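Local coordinates for uncharacterized hypothetical protein (Parabacteroides merdae, PDB 4EI0), which is of unknown function but belongs to the DUF4466 family and is rich in antiparallel beta-sheet, at residues N230-D242 with N269-E283. Residues are numbered along the deposited sequence; the frame is centred on the assembly and turned at random.
Sequences NNTKMIKVYGLQD and NYILGLKEEAGAWVE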
ATOM      1  N   ASN B 230     -34.826  23.125  42.295  1.00 56.85           N
ATOM      2  CA  ASN B 230     -33.560  22.398  42.484  1.00 47.31           C
ATOM      3  C   ASN B 230     -32.388  23.297  42.892  1.00 48.41           C
ATOM      4  O   ASN B 230     -32.085  24.288  42.233  1.00 55.46           O
ATOM      5  CB  ASN B 230     -33.184  21.627  41.221  1.00 49.48           C
ATOM      6  CG  ASN B 230     -34.165  20.549  40.896  1.00 58.29           C
ATOM      7  OD1 ASN B 230     -34.992  20.210  41.729  1.00 63.39           O
ATOM      8  ND2 ASN B 230     -34.082  19.993  39.691  1.00 61.39           N
ATOM      9  N   ASN B 231     -31.747  22.956  44.006  1.00 56.98           N
ATOM     10  CA  ASN B 231     -30.567  23.689  44.479  1.00 59.88           C
ATOM     11  C   ASN B 231     -29.265  22.955  44.072  1.00 57.69           C
ATOM     12  O   ASN B 231     -28.770  22.094  44.772  1.00 56.26           O
ATOM     13  CB  ASN B 231     -30.636  23.892  45.986  1.00 63.09           C
ATOM     14  CG  ASN B 231     -29.647  24.926  46.464  1.00 66.15           C
ATOM     15  OD1 ASN B 231     -29.027  25.659  45.674  1.00 78.25           O
ATOM     16  ND2 ASN B 231     -29.452  24.958  47.756  1.00 71.57           N
ATOM     17  N   THR B 232     -28.780  23.273  42.891  1.00 45.45           N
ATOM     18  CA  THR B 232     -27.641  22.589  42.301  1.00 52.30           C
ATOM     19  C   THR B 232     -26.333  23.052  42.944  1.00 48.48           C
ATOM     20  O   THR B 232     -26.171  24.229  43.217  1.00 49.91           O
ATOM     21  CB  THR B 232     -27.637  22.879  40.785  1.00 53.41           C
ATOM     22  OG1 THR B 232     -28.879  22.439  40.234  1.00 51.09           O
ATOM     23  CG2 THR B 232     -26.503  22.151  40.077  1.00 46.01           C
ATOM     24  N   LYS B 233     -25.424  22.120  43.212  1.00 49.15           N
ATOM     25  CA  LYS B 233     -24.091  22.447  43.710  1.00 45.16           C
ATOM     26  C   LYS B 233     -23.133  22.641  42.551  1.00 49.38           C
ATOM     27  O   LYS B 233     -23.115  21.825  41.626  1.00 41.52           O
ATOM     28  CB  LYS B 233     -23.540  21.289  44.552  1.00 47.68           C
ATOM     29  CG  LYS B 233     -24.291  21.034  45.851  1.00 52.64           C
ATOM     30  CD  LYS B 233     -23.647  19.842  46.570  1.00 64.47           C
ATOM     31  CE  LYS B 233     -24.149  19.708  48.002  1.00 75.07           C
ATOM     32  NZ  LYS B 233     -25.641  19.725  47.999  1.00 77.42           N
HETATM   33  N   MSE B 234     -22.308  23.672  42.617  1.00 46.74           N
HETATM   34  CA  MSE B 234     -21.423  24.047  41.500  1.00 49.86           C
HETATM   35  C   MSE B 234     -20.037  24.491  41.987  1.00 48.23           C
HETATM   36  O   MSE B 234     -19.943  25.137  43.033  1.00 47.44           O
HETATM   37  CB  MSE B 234     -22.043  25.260  40.773  1.00 48.05           C
HETATM   38  CG  MSE B 234     -23.284  24.992  39.994  1.00 65.42           C
HETATM   39 SE   MSE B 234     -23.922  26.673  39.284  0.75 64.27          SE
HETATM   40  CE  MSE B 234     -25.069  27.282  40.738  1.00 70.87           C
ATOM     41  N   ILE B 235     -18.991  24.163  41.211  1.00 45.67           N
ATOM     42  CA  ILE B 235     -17.565  24.587  41.461  1.00 46.22           C
ATOM     43  C   ILE B 235     -17.015  25.107  40.145  1.00 45.99           C
ATOM     44  O   ILE B 235     -17.016  24.394  39.125  1.00 44.74           O
ATOM     45  CB  ILE B 235     -16.712  23.399  41.958  1.00 49.02           C
ATOM     46  CG1 ILE B 235     -17.248  22.904  43.325  1.00 50.78           C
ATOM     47  CG2 ILE B 235     -15.198  23.704  42.005  1.00 48.87           C
ATOM     48  CD1 ILE B 235     -16.564  21.636  43.838  1.00 54.34           C
ATOM     49  N   LYS B 236     -16.688  26.390  40.125  1.00 44.42           N
ATOM     50  CA  LYS B 236     -16.215  27.081  38.931  1.00 48.35           C
ATOM     51  C   LYS B 236     -14.763  26.659  38.719  1.00 43.45           C
ATOM     52  O   LYS B 236     -13.982  26.590  39.681  1.00 44.91           O
ATOM     53  CB  LYS B 236     -16.295  28.590  39.145  1.00 49.73           C
ATOM     54  CG  LYS B 236     -15.931  29.441  37.931  1.00 56.72           C
ATOM     55  CD  LYS B 236     -15.737  30.889  38.394  1.00 59.10           C
ATOM     56  CE  LYS B 236     -15.714  31.890  37.245  1.00 56.13           C
ATOM     57  NZ  LYS B 236     -15.730  33.282  37.865  1.00 61.28           N
ATOM     58  N   VAL B 237     -14.410  26.399  37.469  1.00 43.79           N
ATOM     59  CA  VAL B 237     -13.070  25.997  37.048  0.50 48.94           C
ATOM     60  C   VAL B 237     -12.684  26.848  35.822  1.00 46.35           C
ATOM     61  O   VAL B 237     -13.574  27.324  35.137  1.00 47.63           O
ATOM     62  CB  VAL B 237     -13.078  24.528  36.607  0.50 50.68           C
ATOM     63  CG1 VAL B 237     -11.741  24.161  35.990  0.50 57.12           C
ATOM     64  CG2 VAL B 237     -13.347  23.621  37.802  0.50 52.95           C
ATOM     65  N   TYR B 238     -11.396  26.982  35.501  1.00 49.35           N
ATOM     66  CA  TYR B 238     -10.948  27.643  34.273  1.00 40.87           C
ATOM     67  C   TYR B 238      -9.831  26.840  33.618  1.00 47.32           C
ATOM     68  O   TYR B 238      -8.870  26.470  34.274  1.00 48.85           O
ATOM     69  CB  TYR B 238     -10.487  29.085  34.594  1.00 45.60           C
ATOM     70  CG  TYR B 238     -10.119  29.897  33.378  1.00 52.93           C
ATOM     71  CD1 TYR B 238     -11.064  30.129  32.399  1.00 49.66           C
ATOM     72  CD2 TYR B 238      -8.813  30.442  33.185  1.00 57.05           C
ATOM     73  CE1 TYR B 238     -10.749  30.843  31.248  1.00 55.65           C
ATOM     74  CE2 TYR B 238      -8.506  31.173  32.043  1.00 58.39           C
ATOM     75  CZ  TYR B 238      -9.485  31.360  31.076  1.00 61.14           C
ATOM     76  OH  TYR B 238      -9.249  32.065  29.924  1.00 53.29           O
ATOM     77  N   GLY B 239      -9.935  26.603  32.311  1.00 46.06           N
ATOM     78  CA  GLY B 239      -8.866  25.975  31.553  1.00 46.37           C
ATOM     79  C   GLY B 239      -8.738  24.493  31.791  1.00 46.46           C
ATOM     80  O   GLY B 239      -7.686  23.940  31.529  1.00 44.63           O
ATOM     81  N   LEU B 240      -9.781  23.860  32.324  1.00 43.25           N
ATOM     82  CA  LEU B 240      -9.802  22.418  32.522  1.00 44.09           C
ATOM     83  C   LEU B 240     -10.407  21.783  31.287  1.00 49.21           C
ATOM     84  O   LEU B 240     -11.613  21.790  31.069  1.00 53.72           O
ATOM     85  CB  LEU B 240     -10.573  21.982  33.774  1.00 52.06           C
ATOM     86  CG  LEU B 240     -10.696  20.457  33.935  1.00 55.10           C
ATOM     87  CD1 LEU B 240      -9.304  19.921  34.179  1.00 59.50           C
ATOM     88  CD2 LEU B 240     -11.590  20.037  35.073  1.00 59.73           C
ATOM     89  N   GLN B 241      -9.563  21.246  30.439  1.00 50.66           N
ATOM     90  CA  GLN B 241     -10.026  20.934  29.105  1.00 58.87           C
ATOM     91  C   GLN B 241     -10.125  19.429  29.058  1.00 58.97           C
ATOM     92  O   GLN B 241      -9.463  18.710  29.786  1.00 56.42           O
ATOM     93  CB  GLN B 241      -9.174  21.575  27.989  1.00 65.49           C
ATOM     94  CG  GLN B 241      -9.391  23.098  27.957  1.00 71.04           C
ATOM     95  CD  GLN B 241      -8.779  23.857  26.771  1.00 80.69           C
ATOM     96  OE1 GLN B 241      -9.495  24.521  26.027  1.00 96.63           O
ATOM     97  NE2 GLN B 241      -7.464  23.778  26.605  1.00 62.26           N
ATOM     98  N   ASP B 242     -11.045  18.967  28.268  1.00 52.15           N
ATOM     99  CA  ASP B 242     -11.226  17.575  28.109  1.00 53.56           C
ATOM    100  C   ASP B 242     -11.169  17.380  26.599  1.00 54.84           C
ATOM    101  O   ASP B 242     -11.791  18.135  25.837  1.00 47.48           O
ATOM    102  CB  ASP B 242     -12.570  17.213  28.729  1.00 57.47           C
ATOM    103  CG  ASP B 242     -12.973  15.788  28.442  1.00 52.66           C
ATOM    104  OD1 ASP B 242     -13.256  15.472  27.280  1.00 50.46           O
ATOM    105  OD2 ASP B 242     -12.954  14.985  29.388  1.00 52.09           O
ATOM    106  N   ASN B 269     -23.496  28.288  45.076  1.00 50.65           N
ATOM    107  CA  ASN B 269     -24.827  28.248  44.434  1.00 50.99           C
ATOM    108  C   ASN B 269     -25.033  29.281  43.324  1.00 54.24           C
ATOM    109  O   ASN B 269     -26.155  29.522  42.907  1.00 56.13           O
ATOM    110  CB  ASN B 269     -25.924  28.372  45.479  1.00 50.61           C
ATOM    111  CG  ASN B 269     -25.829  29.680  46.251  1.00 54.02           C
ATOM    112  OD1 ASN B 269     -24.994  30.516  45.972  1.00 62.34           O
ATOM    113  ND2 ASN B 269     -26.671  29.836  47.234  1.00 70.51           N
ATOM    114  N   TYR B 270     -23.953  29.892  42.861  1.00 49.80           N
ATOM    115  CA  TYR B 270     -23.980  30.729  41.655  1.00 48.54           C
ATOM    116  C   TYR B 270     -22.575  30.802  41.106  1.00 50.56           C
ATOM    117  O   TYR B 270     -21.615  30.637  41.852  1.00 60.79           O
ATOM    118  CB  TYR B 270     -24.494  32.151  41.931  1.00 51.28           C
ATOM    119  CG  TYR B 270     -23.518  33.006  42.745  1.00 55.44           C
ATOM    120  CD1 TYR B 270     -23.413  32.852  44.120  1.00 61.75           C
ATOM    121  CD2 TYR B 270     -22.665  33.908  42.129  1.00 65.97           C
ATOM    122  CE1 TYR B 270     -22.502  33.592  44.861  1.00 62.26           C
ATOM    123  CE2 TYR B 270     -21.756  34.653  42.861  1.00 62.78           C
ATOM    124  CZ  TYR B 270     -21.681  34.483  44.228  1.00 70.02           C
ATOM    125  OH  TYR B 270     -20.800  35.202  44.984  1.00 69.74           O
ATOM    126  N   ILE B 271     -22.448  31.028  39.799  1.00 46.01           N
ATOM    127  CA  ILE B 271     -21.159  31.268  39.133  1.00 45.08           C
ATOM    128  C   ILE B 271     -21.289  32.496  38.226  1.00 55.47           C
ATOM    129  O   ILE B 271     -22.225  32.598  37.444  1.00 55.37           O
ATOM    130  CB  ILE B 271     -20.728  30.083  38.278  1.00 46.31           C
ATOM    131  CG1 ILE B 271     -20.409  28.866  39.180  1.00 50.79           C
ATOM    132  CG2 ILE B 271     -19.524  30.475  37.416  1.00 51.98           C
ATOM    133  CD1 ILE B 271     -20.112  27.627  38.355  1.00 56.43           C
ATOM    134  N   LEU B 272     -20.346  33.414  38.336  1.00 48.73           N
ATOM    135  CA  LEU B 272     -20.298  34.631  37.509  1.00 56.16           C
ATOM    136  C   LEU B 272     -19.072  34.569  36.592  1.00 60.53           C
ATOM    137  O   LEU B 272     -18.175  33.762  36.804  1.00 55.05           O
ATOM    138  CB  LEU B 272     -20.229  35.899  38.390  1.00 55.94           C
ATOM    139  CG  LEU B 272     -21.313  36.058  39.491  1.00 52.99           C
ATOM    140  CD1 LEU B 272     -21.152  37.277  40.359  1.00 54.00           C
ATOM    141  CD2 LEU B 272     -22.720  36.068  38.901  1.00 50.38           C
ATOM    142  N   GLY B 273     -19.037  35.420  35.571  1.00 60.69           N
ATOM    143  CA  GLY B 273     -17.881  35.524  34.700  1.00 52.36           C
ATOM    144  C   GLY B 273     -17.446  34.289  33.950  1.00 65.80           C
ATOM    145  O   GLY B 273     -16.255  34.052  33.786  1.00 62.75           O
ATOM    146  N   LEU B 274     -18.394  33.492  33.477  1.00 50.96           N
ATOM    147  CA  LEU B 274     -18.042  32.435  32.586  1.00 49.80           C
ATOM    148  C   LEU B 274     -17.513  32.982  31.256  1.00 54.00           C
ATOM    149  O   LEU B 274     -17.911  34.043  30.827  1.00 56.30           O
ATOM    150  CB  LEU B 274     -19.244  31.539  32.351  1.00 51.32           C
ATOM    151  CG  LEU B 274     -19.603  30.692  33.551  1.00 48.97           C
ATOM    152  CD1 LEU B 274     -21.039  30.191  33.356  1.00 54.86           C
ATOM    153  CD2 LEU B 274     -18.618  29.566  33.764  1.00 47.26           C
ATOM    154  N   LYS B 275     -16.639  32.228  30.599  1.00 48.64           N
ATOM    155  CA  LYS B 275     -16.117  32.585  29.303  1.00 48.11           C
ATOM    156  C   LYS B 275     -15.564  31.361  28.677  1.00 50.09           C
ATOM    157  O   LYS B 275     -15.583  30.302  29.279  1.00 52.30           O
ATOM    158  CB  LYS B 275     -15.024  33.641  29.454  1.00 57.09           C
ATOM    159  CG  LYS B 275     -13.906  33.300  30.441  1.00 55.96           C
ATOM    160  CD  LYS B 275     -12.862  34.403  30.537  1.00 63.49           C
ATOM    161  CE  LYS B 275     -12.381  34.580  31.969  1.00 73.65           C
ATOM    162  NZ  LYS B 275     -11.462  35.726  32.023  1.00 78.87           N
ATOM    163  N   GLU B 276     -15.082  31.491  27.451  1.00 46.20           N
ATOM    164  CA  GLU B 276     -14.484  30.415  26.755  1.00 48.03           C
ATOM    165  C   GLU B 276     -13.413  29.745  27.656  1.00 45.01           C
ATOM    166  O   GLU B 276     -12.604  30.419  28.259  1.00 44.21           O
ATOM    167  CB  GLU B 276     -13.880  30.951  25.477  1.00 55.20           C
ATOM    168  CG  GLU B 276     -13.217  29.897  24.611  1.00 66.35           C
ATOM    169  CD  GLU B 276     -12.940  30.392  23.191  1.00 80.40           C
ATOM    170  OE1 GLU B 276     -13.430  31.474  22.807  1.00 72.07           O
ATOM    171  OE2 GLU B 276     -12.229  29.679  22.455  1.00 67.27           O
ATOM    172  N   GLU B 277     -13.457  28.421  27.738  1.00 43.63           N
ATOM    173  CA  GLU B 277     -12.543  27.558  28.521  1.00 54.04           C
ATOM    174  C   GLU B 277     -12.903  27.479  29.987  1.00 50.75           C
ATOM    175  O   GLU B 277     -12.343  26.668  30.713  1.00 46.97           O
ATOM    176  CB  GLU B 277     -11.046  27.927  28.380  1.00 53.88           C
ATOM    177  CG  GLU B 277     -10.506  27.723  26.980  1.00 51.44           C
ATOM    178  CD  GLU B 277      -8.963  27.677  26.940  1.00 62.51           C
ATOM    179  OE1 GLU B 277      -8.299  27.066  27.825  1.00 52.88           O
ATOM    180  OE2 GLU B 277      -8.392  28.256  25.998  1.00 68.88           O
ATOM    181  N   ALA B 278     -13.857  28.278  30.427  1.00 46.81           N
ATOM    182  CA  ALA B 278     -14.371  28.136  31.770  1.00 45.26           C
ATOM    183  C   ALA B 278     -15.169  26.838  31.870  1.00 45.91           C
ATOM    184  O   ALA B 278     -15.451  26.161  30.887  1.00 43.39           O
ATOM    185  CB  ALA B 278     -15.182  29.364  32.204  1.00 44.23           C
ATOM    186  N   GLY B 279     -15.464  26.446  33.087  1.00 45.62           N
ATOM    187  CA  GLY B 279     -16.174  25.202  33.319  1.00 45.14           C
ATOM    188  C   GLY B 279     -16.845  25.217  34.677  1.00 43.42           C
ATOM    189  O   GLY B 279     -16.574  26.106  35.490  1.00 45.01           O
ATOM    190  N   ALA B 280     -17.683  24.218  34.908  1.00 43.93           N
ATOM    191  CA  ALA B 280     -18.313  24.063  36.193  1.00 44.95           C
ATOM    192  C   ALA B 280     -18.550  22.605  36.488  1.00 38.84           C
ATOM    193  O   ALA B 280     -19.177  21.863  35.680  1.00 43.49           O
ATOM    194  CB  ALA B 280     -19.610  24.811  36.198  1.00 44.16           C
ATOM    195  N   TRP B 281     -18.034  22.126  37.596  1.00 42.63           N
ATOM    196  CA  TRP B 281     -18.465  20.816  38.127  1.00 42.56           C
ATOM    197  C   TRP B 281     -19.792  21.006  38.806  1.00 45.24           C
ATOM    198  O   TRP B 281     -19.946  21.932  39.567  1.00 49.29           O
ATOM    199  CB  TRP B 281     -17.525  20.282  39.155  1.00 48.42           C
ATOM    200  CG  TRP B 281     -16.147  19.959  38.631  1.00 43.25           C
ATOM    201  CD1 TRP B 281     -15.009  20.723  38.750  1.00 48.55           C
ATOM    202  CD2 TRP B 281     -15.722  18.745  37.980  1.00 44.47           C
ATOM    203  NE1 TRP B 281     -13.939  20.084  38.209  1.00 52.03           N
ATOM    204  CE2 TRP B 281     -14.304  18.896  37.717  1.00 40.44           C
ATOM    205  CE3 TRP B 281     -16.355  17.600  37.574  1.00 42.51           C
ATOM    206  CZ2 TRP B 281     -13.564  17.917  37.105  1.00 41.64           C
ATOM    207  CZ3 TRP B 281     -15.599  16.630  36.915  1.00 46.39           C
ATOM    208  CH2 TRP B 281     -14.225  16.796  36.684  1.00 46.61           C
ATOM    209  N   VAL B 282     -20.722  20.087  38.580  1.00 41.14           N
ATOM    210  CA  VAL B 282     -22.109  20.216  39.049  1.00 41.44           C
ATOM    211  C   VAL B 282     -22.506  18.938  39.758  1.00 48.53           C
ATOM    212  O   VAL B 282     -22.113  17.849  39.346  1.00 41.23           O
ATOM    213  CB  VAL B 282     -23.027  20.464  37.837  1.00 42.31           C
ATOM    214  CG1 VAL B 282     -24.477  20.333  38.187  1.00 44.54           C
ATOM    215  CG2 VAL B 282     -22.722  21.842  37.273  1.00 45.00           C
ATOM    216  N   GLU B 283     -23.316  19.074  40.816  1.00 44.28           N
ATOM    217  CA  GLU B 283     -24.026  17.922  41.404  1.00 45.05           C
ATOM    218  C   GLU B 283     -25.475  18.308  41.589  1.00 43.35           C
ATOM    219  O   GLU B 283     -25.749  19.372  42.140  1.00 42.32           O
ATOM    220  CB  GLU B 283     -23.410  17.511  42.742  1.00 46.89           C
ATOM    221  CG  GLU B 283     -24.063  16.267  43.391  1.00 51.96           C
ATOM    222  CD  GLU B 283     -23.399  15.899  44.703  1.00 57.23           C
ATOM    223  OE1 GLU B 283     -22.312  15.308  44.657  1.00 60.01           O
ATOM    224  OE2 GLU B 283     -23.910  16.269  45.775  1.00 61.14           O
TER
HETATM  225  O   HOH W   1     -26.408  17.284  46.020  1.00 60.65           O
HETATM  226  O   HOH W   2     -10.839  32.221  27.928  1.00 54.35           O
HETATM  227  O   HOH W   3     -12.452  24.768  32.552  1.00 44.41           O
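Trp281 and Ile235 form a hydrogen-bonded antiparallel pair, Ile235 N to Trp281 O and Trp281 N to Ile235 O each 2.9 Å. The ladder of strands 233-238 and 278-283 runs from Lys233–Glu283 to Tyr238–Ala278. Val237 and Leu240 meet the indole obliquely along its nitrogen-bearing side: Val237 CG2 lies 3.5 Å from Trp281 CD1, and Leu240 CD2 reaches Trp281 CZ2, the Leu240 side chain crossing that of Trp281 at about a right angle. On the other sheet face, selenomethionine Met234 rests its CB and SE on Ile271 CD1; the bend at chi3 (-89°) turns CE onto the Asn269 carbonyl, 3.3 Å from Asn269 C. Lys236 runs its extended chain past Ile271 CG2 (3.8 Å from Lys236 CG), and its NZ donates to Leu272 O at 2.7 Å, tilted 32° from the carbonyl plane. At the turn end, Gly239 N donates to Glu277 O. Gln241 OE1 and Glu277 OE1, both acceptors, sit 3.3 Å apart without bonding; Gln241 OE1 instead bonds to the Tyr294 hydroxyl. With an alanine here, that hydroxyl would probably lose this partner and Glu277 the amide packed beside its carboxylate. Strand 233-238 is, within this chain, an edge strand of a five-stranded antiparallel sheet, with 278-283 between it and 289-299; beneath Met234 and Lys236 lies the weakly bonded strand 270-274, beside 207-210 in a second sheet, whose Phe209 also touches Met234.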